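Local coordinates for protein polyhedrin (Antheraea mylitta cypovirus 4, PDB 5A9C) that forms the crystalline lattice of cypovirus polyhedra, the insect virus occlusion bodies that probably embed and protect virus particles, at residues A[66-71]-A[141-146]. Numbering follows the deposited sequence.
Sequences LNWREL and DEHNTV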
loop_
_atom_site.group_PDB
_atom_site.type_symbol
_atom_site.label_atom_id
_atom_site.label_comp_id
_atom_site.label_asym_id
_atom_site.label_seq_id
_atom_site.Cartn_x
_atom_site.Cartn_y
_atom_site.Cartn_z
ATOM N N LEU A 66 -8.612 7.695 -3.421
ATOM C CA LEU A 66 -8.182 9.048 -3.122
ATOM C C LEU A 66 -9.086 9.625 -2.044
ATOM O O LEU A 66 -10.288 9.789 -2.255
ATOM C CB LEU A 66 -8.224 9.908 -4.388
ATOM C CG LEU A 66 -7.267 9.441 -5.493
ATOM C CD1 LEU A 66 -7.550 10.146 -6.815
ATOM C CD2 LEU A 66 -5.813 9.633 -5.068
ATOM N N ASN A 67 -8.514 9.910 -0.878
ATOM C CA ASN A 67 -9.297 10.458 0.224
ATOM C C ASN A 67 -9.565 11.943 0.018
ATOM O O ASN A 67 -8.956 12.579 -0.847
ATOM C CB ASN A 67 -8.611 10.211 1.572
ATOM C CG ASN A 67 -7.274 10.911 1.682
ATOM O OD1 ASN A 67 -7.200 12.135 1.619
ATOM N ND2 ASN A 67 -6.210 10.136 1.855
ATOM N N TRP A 68 -10.477 12.494 0.812
ATOM C CA TRP A 68 -10.945 13.858 0.593
ATOM C C TRP A 68 -9.853 14.908 0.800
ATOM O O TRP A 68 -9.877 15.967 0.172
ATOM C CB TRP A 68 -12.167 14.163 1.468
ATOM C CG TRP A 68 -11.865 14.268 2.929
ATOM C CD1 TRP A 68 -11.856 13.252 3.840
ATOM C CD2 TRP A 68 -11.533 15.459 3.650
ATOM N NE1 TRP A 68 -11.535 13.738 5.086
ATOM C CE2 TRP A 68 -11.332 15.090 4.995
ATOM C CE3 TRP A 68 -11.385 16.802 3.289
ATOM C CZ2 TRP A 68 -10.990 16.015 5.981
ATOM C CZ3 TRP A 68 -11.046 17.719 4.268
ATOM C CH2 TRP A 68 -10.851 17.321 5.598
ATOM N N ARG A 69 -8.894 14.617 1.671
ATOM C CA ARG A 69 -7.820 15.568 1.935
ATOM C C ARG A 69 -6.785 15.560 0.809
ATOM O O ARG A 69 -6.211 16.596 0.477
ATOM C CB ARG A 69 -7.174 15.313 3.305
ATOM C CG ARG A 69 -6.384 14.019 3.416
ATOM C CD ARG A 69 -6.201 13.599 4.871
ATOM N NE ARG A 69 -7.412 13.001 5.431
ATOM C CZ ARG A 69 -7.530 11.720 5.776
ATOM N NH1 ARG A 69 -6.503 10.894 5.633
ATOM N NH2 ARG A 69 -8.671 11.270 6.278
ATOM N N GLU A 70 -6.562 14.390 0.217
ATOM C CA GLU A 70 -5.679 14.278 -0.941
ATOM C C GLU A 70 -6.240 15.045 -2.134
ATOM O O GLU A 70 -5.491 15.585 -2.948
ATOM C CB GLU A 70 -5.481 12.811 -1.330
ATOM C CG GLU A 70 -4.638 12.000 -0.364
ATOM C CD GLU A 70 -4.475 10.558 -0.812
ATOM O OE1 GLU A 70 -5.501 9.862 -0.960
ATOM O OE2 GLU A 70 -3.322 10.124 -1.019
ATOM N N LEU A 71 -7.566 15.086 -2.232
ATOM C CA LEU A 71 -8.239 15.698 -3.373
ATOM C C LEU A 71 -8.278 17.221 -3.286
ATOM O O LEU A 71 -8.579 17.896 -4.269
ATOM C CB LEU A 71 -9.660 15.147 -3.514
ATOM C CG LEU A 71 -9.811 13.722 -4.050
ATOM C CD1 LEU A 71 -11.250 13.253 -3.922
ATOM C CD2 LEU A 71 -9.356 13.644 -5.501
ATOM N N ASP A 141 -18.917 16.288 -5.716
ATOM C CA ASP A 141 -19.324 17.328 -4.779
ATOM C C ASP A 141 -18.487 17.202 -3.512
ATOM O O ASP A 141 -17.718 16.252 -3.366
ATOM C CB ASP A 141 -20.828 17.282 -4.481
ATOM C CG ASP A 141 -21.275 15.956 -3.903
ATOM O OD1 ASP A 141 -20.533 15.375 -3.084
ATOM O OD2 ASP A 141 -22.380 15.495 -4.267
ATOM N N GLU A 142 -18.629 18.160 -2.605
ATOM C CA GLU A 142 -17.736 18.254 -1.457
ATOM C C GLU A 142 -17.635 16.950 -0.669
ATOM O O GLU A 142 -18.640 16.294 -0.391
ATOM C CB GLU A 142 -18.156 19.404 -0.535
ATOM C CG GLU A 142 -17.146 19.715 0.558
ATOM C CD GLU A 142 -17.518 20.941 1.368
ATOM O OE1 GLU A 142 -18.566 21.557 1.078
ATOM O OE2 GLU A 142 -16.758 21.291 2.296
ATOM N N HIS A 143 -16.402 16.583 -0.331
ATOM C CA HIS A 143 -16.117 15.421 0.508
ATOM C C HIS A 143 -16.260 14.068 -0.190
ATOM O O HIS A 143 -15.940 13.031 0.395
ATOM C CB HIS A 143 -16.939 15.462 1.799
ATOM C CG HIS A 143 -16.573 16.593 2.708
ATOM N ND1 HIS A 143 -15.561 17.483 2.413
ATOM C CD2 HIS A 143 -17.076 16.980 3.902
ATOM C CE1 HIS A 143 -15.460 18.368 3.388
ATOM N NE2 HIS A 143 -16.369 18.086 4.304
ATOM N N ASN A 144 -16.738 14.071 -1.431
ATOM C CA ASN A 144 -16.692 12.861 -2.245
ATOM C C ASN A 144 -15.275 12.294 -2.228
ATOM O O ASN A 144 -14.307 13.040 -2.095
ATOM C CB ASN A 144 -17.093 13.156 -3.694
ATOM C CG ASN A 144 -18.509 12.719 -4.018
ATOM O OD1 ASN A 144 -19.224 13.395 -4.759
ATOM N ND2 ASN A 144 -18.921 11.582 -3.474
ATOM N N THR A 145 -15.155 10.978 -2.345
ATOM C CA THR A 145 -13.855 10.356 -2.565
ATOM C C THR A 145 -13.890 9.590 -3.879
ATOM O O THR A 145 -14.959 9.380 -4.445
ATOM C CB THR A 145 -13.445 9.421 -1.409
ATOM O OG1 THR A 145 -14.544 8.572 -1.059
ATOM C CG2 THR A 145 -13.021 10.232 -0.188
ATOM N N VAL A 146 -12.723 9.182 -4.365
ATOM C CA VAL A 146 -12.639 8.511 -5.656
ATOM C C VAL A 146 -11.970 7.142 -5.561
ATOM O O VAL A 146 -10.922 6.989 -4.936
ATOM C CB VAL A 146 -11.880 9.372 -6.686
ATOM C CG1 VAL A 146 -11.717 8.612 -7.992
ATOM C CG2 VAL A 146 -12.602 10.699 -6.909
#
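Leu66 and Val146 face each other as a hydrogen-bonded antiparallel pair and trade both backbone bonds: Leu66 N gives to Val146 O at 2.9 Å, and Val146 N returns a longer bond to Leu66 O at 3.3 Å. Both are nearly straight.

Apolar side chains fill in around this pair. Leu66 and Val146 project from the same face of the sheet, their CB atoms 4.4 Å apart, where branched aliphatic residues suit a buried position; Phe54 and Tyr56 of strand 51-58 also pack on Leu66. Leu71 points back toward the strand and brings CD1 to 4.2 Å from CG2 of Val146 and 3.6 Å from the carbonyl oxygen of Asn144, which is hydrogen-bonded to Tyr78 OH. In Thr145, chi1 of 47° turns CG2 to the departing chain, 3.5 Å from Trp68 N, which is buried without a polar partner, while Asn101 O and Thr100 OG1 hold OG1.

Strand 61-66 is an outer strand of a three-stranded antiparallel sheet, with 145-151 in the middle, and ends here. Asn67 starts the departing turn as an Asx motif, OD1 accepting from Glu70 N, though the position of OD1 is less certain; Glu70 OE1 accepts from Asn67 N at 3.0 Å. Across from it, a type II turn closed by Asn144 N to Asp141 O leads into the central strand; His143, its third residue, takes the required positive phi (76°), less usual outside glycine.

Beyond the strand ends, the rings of Trp68 and His143 meet obliquely, planes at 50°, with CE3 of Trp68 4.3 Å from ND1 of His143, buried here without a polar partner. Trp68 also packs on Asn178 of the second subunit.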